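Local coordinates for protein P450 epoxidase (Sorangium cellulosum, PDB 1Q5D) that is a cytochrome P450, a mostly helical haem protein that binds its haem and the ligand EPB through partly shared residues, at residues Y93-L98 with V245-A250; P85-M90 with S177-A182. All blocks are in the same frame, centred on the assembly; numbering follows the deposited sequence.

Contact 1 of 2, residues Y93-L98 with V245-A250. With EPB (7,11-dihydroxy-8,8,10,12,16-pentamethyl-3-[1-methyl-2-(2-methyl-thiazol-4-yl)vinyl]-4,17-dioxabicyclo[14.1.0]heptadecane-5,9-dione), chain C.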
# COMPACT_ATOMS: atom_id res chain seq x y z
N TYR A 93 -13.09 -14.13 4.11
CA TYR A 93 -13.78 -13.20 5.00
C TYR A 93 -13.12 -11.82 5.05
O TYR A 93 -13.60 -10.92 5.72
CB TYR A 93 -13.91 -13.83 6.40
CG TYR A 93 -14.59 -15.18 6.33
CD1 TYR A 93 -13.88 -16.36 6.50
CD2 TYR A 93 -15.95 -15.27 6.03
CE1 TYR A 93 -14.50 -17.60 6.40
CE2 TYR A 93 -16.58 -16.50 5.92
CZ TYR A 93 -15.85 -17.66 6.11
OH TYR A 93 -16.49 -18.88 6.00
N GLY A 94 -12.01 -11.65 4.34
CA GLY A 94 -11.35 -10.36 4.28
C GLY A 94 -12.04 -9.43 3.29
O GLY A 94 -12.97 -9.84 2.59
N LEU A 95 -11.58 -8.20 3.22
CA LEU A 95 -12.23 -7.18 2.41
C LEU A 95 -12.19 -7.46 0.91
O LEU A 95 -13.07 -7.02 0.18
CB LEU A 95 -11.63 -5.81 2.72
CG LEU A 95 -12.00 -5.25 4.10
CD1 LEU A 95 -11.26 -3.98 4.38
CD2 LEU A 95 -13.51 -5.01 4.19
N PHE A 96 -11.19 -8.21 0.44
CA PHE A 96 -11.13 -8.56 -0.98
C PHE A 96 -12.00 -9.77 -1.33
O PHE A 96 -12.29 -10.03 -2.51
CB PHE A 96 -9.69 -8.83 -1.44
CG PHE A 96 -8.84 -7.60 -1.55
CD1 PHE A 96 -7.47 -7.72 -1.75
CD2 PHE A 96 -9.39 -6.33 -1.47
CE1 PHE A 96 -6.66 -6.61 -1.87
CE2 PHE A 96 -8.58 -5.19 -1.59
CZ PHE A 96 -7.22 -5.33 -1.78
N GLY A 97 -12.45 -10.51 -0.32
CA GLY A 97 -13.21 -11.72 -0.58
C GLY A 97 -14.70 -11.63 -0.29
O GLY A 97 -15.48 -12.34 -0.90
N LEU A 98 -15.09 -10.76 0.63
CA LEU A 98 -16.50 -10.65 1.02
C LEU A 98 -17.41 -10.25 -0.15
O LEU A 98 -17.03 -9.44 -0.99
CB LEU A 98 -16.65 -9.62 2.14
CG LEU A 98 -16.06 -9.99 3.50
CD1 LEU A 98 -16.12 -8.76 4.40
CD2 LEU A 98 -16.79 -11.17 4.12
N VAL A 245 -11.15 -10.80 12.46
CA VAL A 245 -9.74 -11.19 12.42
C VAL A 245 -9.15 -10.86 11.06
O VAL A 245 -8.04 -10.35 10.97
CB VAL A 245 -9.56 -12.70 12.75
CG1 VAL A 245 -8.08 -13.10 12.61
CG2 VAL A 245 -10.04 -12.98 14.16
N ALA A 246 -9.92 -11.11 10.01
CA ALA A 246 -9.45 -10.82 8.66
C ALA A 246 -9.23 -9.33 8.47
O ALA A 246 -8.32 -8.92 7.76
CB ALA A 246 -10.40 -11.34 7.63
N LEU A 247 -10.06 -8.52 9.11
CA LEU A 247 -9.98 -7.06 9.00
C LEU A 247 -8.72 -6.49 9.62
O LEU A 247 -8.00 -5.66 9.01
CB LEU A 247 -11.22 -6.40 9.62
CG LEU A 247 -11.20 -4.87 9.65
CD1 LEU A 247 -11.23 -4.33 8.22
CD2 LEU A 247 -12.37 -4.30 10.46
N VAL A 248 -8.45 -6.90 10.85
CA VAL A 248 -7.28 -6.41 11.57
C VAL A 248 -6.03 -6.93 10.88
O VAL A 248 -5.07 -6.19 10.69
CB VAL A 248 -7.33 -6.80 13.07
CG1 VAL A 248 -6.12 -6.25 13.82
CG2 VAL A 248 -8.61 -6.27 13.70
N GLY A 249 -6.06 -8.19 10.44
CA GLY A 249 -4.92 -8.73 9.74
C GLY A 249 -4.63 -7.96 8.46
O GLY A 249 -3.48 -7.67 8.13
N ALA A 250 -5.70 -7.61 7.75
CA ALA A 250 -5.56 -6.90 6.48
C ALA A 250 -5.06 -5.47 6.69
O ALA A 250 -4.22 -4.98 5.93
CB ALA A 250 -6.89 -6.92 5.72
O16 EPB C . 0.48 -5.53 -0.33
C51 EPB C . -0.88 -1.65 -2.85
O41 EPB C . -2.47 -1.28 -0.71
C5 EPB C . -2.01 -1.90 -1.91
C4 EPB C . -2.03 -2.62 -0.46
C16 EPB C . -0.39 -5.94 -1.01
O1 EPB C . -1.75 -5.72 -0.81
C2 EPB C . -2.30 -4.94 0.40
C3 EPB C . -3.00 -3.63 -0.14
C20 EPB C . -3.33 -5.98 1.02
C21 EPB C . -2.60 -7.14 1.68
C22 EPB C . -4.68 -5.81 0.96
C23 EPB C . -5.79 -6.65 1.42
N26 EPB C . -5.67 -8.02 1.36
C25 EPB C . -6.80 -8.64 1.79
C27 EPB C . -6.85 -10.11 1.82
C24 EPB C . -6.99 -6.22 1.85
S1 EPB C . -8.00 -7.55 2.23
C15 EPB C . -0.08 -6.79 -2.27
C14 EPB C . -1.01 -8.07 -2.48
O14 EPB C . -0.93 -8.75 -1.23
C13 EPB C . -0.71 -8.99 -3.79
C29 EPB C . 0.74 -9.58 -3.64
C30 EPB C . -1.64 -10.19 -3.80
C12 EPB C . -0.75 -8.12 -5.16
O12 EPB C . 0.27 -8.02 -5.91
C11 EPB C . -2.01 -7.33 -5.70
C28 EPB C . -2.15 -7.77 -7.18
C10 EPB C . -1.94 -5.94 -5.15
O10 EPB C . -0.88 -5.19 -5.84
C9 EPB C . -3.29 -5.31 -5.39
C91 EPB C . -4.30 -6.02 -4.61
C8 EPB C . -3.46 -3.93 -4.85
C7 EPB C . -2.25 -3.36 -4.01
C6 EPB C . -3.03 -3.01 -2.63
O HOH W 1 -10.28 -7.64 5.78
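Tyr93 meets Ala246 through its backbone: its O lies 3.8 Å from Ala246 CB, while the phenol ring leads away from 245-250 to touch Lys242, earlier on that helix. At Gly94 the chain comes closest to the helix, with Ala246 CB 3.6 Å from Gly94 CA, a methyl set against bare backbone. Gly94 O takes two backbone bonds, from Gly97 N and Leu98 N, which curl the loop into a tight turn. Leu95 sends CD1 against Leu247 CD1 at 3.9 Å, the two side chains running obliquely past each other. Helix 241-255 is the first half of the long helix that passes over the haem in cytochromes P450, continuing as 257-272, and the loop 93-98 walls the same pocket, with Leu95 and Phe96 touching the porphyrin. A water joins the two backbones, accepting from Leu95 N at 2.9 Å and giving a weak bond to Ala246 O. With CG anti to its carbonyl carbon (chi1 -73°), the Phe96 ring offers one face to the thiazole of EPB, whose C24 stands 3.6 Å above the ring centre. From the helix, Ala250 CB reaches S1 of that thiazole at 3.7 Å.

Contact 2 of 2, residues P85-M90 with S177-A182. With EPB (7,11-dihydroxy-8,8,10,12,16-pentamethyl-3-[1-methyl-2-(2-methyl-thiazol-4-yl)vinyl]-4,17-dioxabicyclo[14.1.0]heptadecane-5,9-dione), chain C.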
# COMPACT_ATOMS: atom_id res chain seq x y z
N PRO A 85 -2.96 -22.19 2.99
CA PRO A 85 -4.22 -22.47 3.68
C PRO A 85 -4.35 -21.71 5.00
O PRO A 85 -5.47 -21.56 5.49
CB PRO A 85 -4.15 -23.97 3.98
CG PRO A 85 -3.15 -24.49 3.03
CD PRO A 85 -2.14 -23.41 2.80
N GLU A 86 -3.22 -21.25 5.54
CA GLU A 86 -3.20 -20.44 6.76
C GLU A 86 -3.88 -19.10 6.53
O GLU A 86 -4.26 -18.43 7.50
CB GLU A 86 -1.75 -20.20 7.20
CG GLU A 86 -1.06 -21.42 7.81
CD GLU A 86 -0.47 -22.35 6.76
OE1 GLU A 86 -0.52 -22.01 5.55
OE2 GLU A 86 0.05 -23.42 7.16
N LEU A 87 -4.03 -18.71 5.27
CA LEU A 87 -4.63 -17.42 4.90
C LEU A 87 -6.02 -17.58 4.27
O LEU A 87 -6.62 -16.62 3.79
CB LEU A 87 -3.69 -16.65 3.95
CG LEU A 87 -2.47 -16.03 4.66
CD1 LEU A 87 -1.53 -15.30 3.71
CD2 LEU A 87 -2.94 -15.09 5.78
N SER A 88 -6.54 -18.81 4.29
CA SER A 88 -7.83 -19.13 3.68
C SER A 88 -8.96 -18.25 4.23
O SER A 88 -9.76 -17.69 3.46
CB SER A 88 -8.17 -20.60 3.92
OG SER A 88 -9.29 -20.98 3.17
N ASP A 89 -9.03 -18.15 5.55
CA ASP A 89 -10.02 -17.30 6.20
C ASP A 89 -9.89 -15.83 5.77
O ASP A 89 -10.88 -15.17 5.48
CB ASP A 89 -9.89 -17.41 7.72
CG ASP A 89 -10.70 -18.55 8.29
OD1 ASP A 89 -10.67 -18.75 9.52
OD2 ASP A 89 -11.40 -19.30 7.57
N MET A 90 -8.66 -15.33 5.75
CA MET A 90 -8.43 -13.94 5.37
C MET A 90 -8.85 -13.65 3.93
O MET A 90 -9.31 -12.56 3.61
CB MET A 90 -6.98 -13.54 5.55
CG MET A 90 -6.79 -12.04 5.40
SD MET A 90 -5.11 -11.48 5.45
CE MET A 90 -4.76 -11.67 7.19
N SER A 177 4.34 -7.73 6.33
CA SER A 177 5.09 -7.83 5.09
C SER A 177 5.02 -9.25 4.48
O SER A 177 4.87 -9.40 3.25
CB SER A 177 6.54 -7.37 5.35
OG SER A 177 7.31 -7.50 4.18
N ALA A 178 5.07 -10.27 5.33
CA ALA A 178 4.95 -11.67 4.91
C ALA A 178 3.56 -11.98 4.35
O ALA A 178 3.42 -12.65 3.34
CB ALA A 178 5.26 -12.63 6.07
N THR A 179 2.54 -11.50 5.04
CA THR A 179 1.17 -11.70 4.60
C THR A 179 0.93 -11.08 3.23
O THR A 179 0.32 -11.70 2.37
CB THR A 179 0.20 -11.09 5.61
OG1 THR A 179 0.18 -11.90 6.80
CG2 THR A 179 -1.22 -11.16 5.09
N ALA A 180 1.40 -9.86 3.03
CA ALA A 180 1.19 -9.19 1.75
C ALA A 180 1.79 -9.98 0.58
O ALA A 180 1.15 -10.13 -0.48
CB ALA A 180 1.72 -7.76 1.80
N ARG A 181 3.00 -10.52 0.78
CA ARG A 181 3.65 -11.40 -0.21
C ARG A 181 2.94 -12.73 -0.36
O ARG A 181 2.75 -13.23 -1.48
CB ARG A 181 5.10 -11.69 0.20
CG ARG A 181 6.09 -10.57 -0.03
CD ARG A 181 7.48 -10.89 0.50
NE ARG A 181 8.53 -10.14 -0.16
CZ ARG A 181 9.24 -9.18 0.44
NH1 ARG A 181 8.98 -8.85 1.70
NH2 ARG A 181 10.18 -8.54 -0.23
N ALA A 182 2.56 -13.34 0.76
CA ALA A 182 1.94 -14.66 0.75
C ALA A 182 0.61 -14.63 0.01
O ALA A 182 0.23 -15.60 -0.66
CB ALA A 182 1.74 -15.19 2.17
O16 EPB C . 0.48 -5.53 -0.33
C51 EPB C . -0.88 -1.65 -2.85
O41 EPB C . -2.47 -1.28 -0.71
C5 EPB C . -2.01 -1.90 -1.91
C4 EPB C . -2.03 -2.62 -0.46
C16 EPB C . -0.39 -5.94 -1.01
O1 EPB C . -1.75 -5.72 -0.81
C2 EPB C . -2.30 -4.94 0.40
C3 EPB C . -3.00 -3.63 -0.14
C20 EPB C . -3.33 -5.98 1.02
C21 EPB C . -2.60 -7.14 1.68
C22 EPB C . -4.68 -5.81 0.96
C23 EPB C . -5.79 -6.65 1.42
N26 EPB C . -5.67 -8.02 1.36
C25 EPB C . -6.80 -8.64 1.79
C27 EPB C . -6.85 -10.11 1.82
C24 EPB C . -6.99 -6.22 1.85
S1 EPB C . -8.00 -7.55 2.23
C15 EPB C . -0.08 -6.79 -2.27
C14 EPB C . -1.01 -8.07 -2.48
O14 EPB C . -0.93 -8.75 -1.23
C13 EPB C . -0.71 -8.99 -3.79
C29 EPB C . 0.74 -9.58 -3.64
C30 EPB C . -1.64 -10.19 -3.80
C12 EPB C . -0.75 -8.12 -5.16
O12 EPB C . 0.27 -8.02 -5.91
C11 EPB C . -2.01 -7.33 -5.70
C28 EPB C . -2.15 -7.77 -7.18
C10 EPB C . -1.94 -5.94 -5.15
O10 EPB C . -0.88 -5.19 -5.84
C9 EPB C . -3.29 -5.31 -5.39
C91 EPB C . -4.30 -6.02 -4.61
C8 EPB C . -3.46 -3.93 -4.85
C7 EPB C . -2.25 -3.36 -4.01
C6 EPB C . -3.03 -3.01 -2.63
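Thr179 meets Met90 through its methyl group: CG2 lies 3.9 Å from Met90 SD, the two side chains reaching toward each other tip to tip. Placing CG2 anti to its own backbone N (chi1 of OG1 -72°) leaves the hydroxyl on another branch, where OG1 is hydrogen-bonded to Phe175 O one helical turn earlier. Met90 runs extended through chi1 and chi2 and bends only at chi3 (-73°), which brings CE as well within 4.1 Å of the Thr179 CG2 methyl. Ala180 faces the other way. Its O accepts a 2.6 Å hydrogen bond from the O14 hydroxyl of EPB, and its CB lies 3.3 Å from EPB O16. Ala182, in the last turn of its helix, packs its CB against Leu87 CD1 at 3.6 Å; Leu87, at the N-cap position of helix 88-93, has its CB directed toward helix 169-182, and no hydrogen bond crosses the interface. Helix 195-218 borders the same apolar patch, its Val202 touching both Leu87 and Thr179, so the start of helix 88-93 and the end of helix 169-182 meet beside a third helix, the three being probably the B', F and G helices that roof the distal pocket of cytochromes P450.

From the N terminus, 85-90 comes first, followed through the rest of helix 88-93 by the loop 93-98. Contact 2 closes a loop of 86 intervening residues at helix 169-182; contact 1 closes a longer one, of 146, at helix 241-255. The segments alternate, so the two closures cross. Their centres are 10 Å apart, and Met90 bridges them, its CE packing 3.9 Å from Gly249 CA. Helix 88-93 and its following loop are thus tied to two later helices, and with EPB touching both contacts, they illustrate how a P450 pocket is assembled from distant parts of the chain.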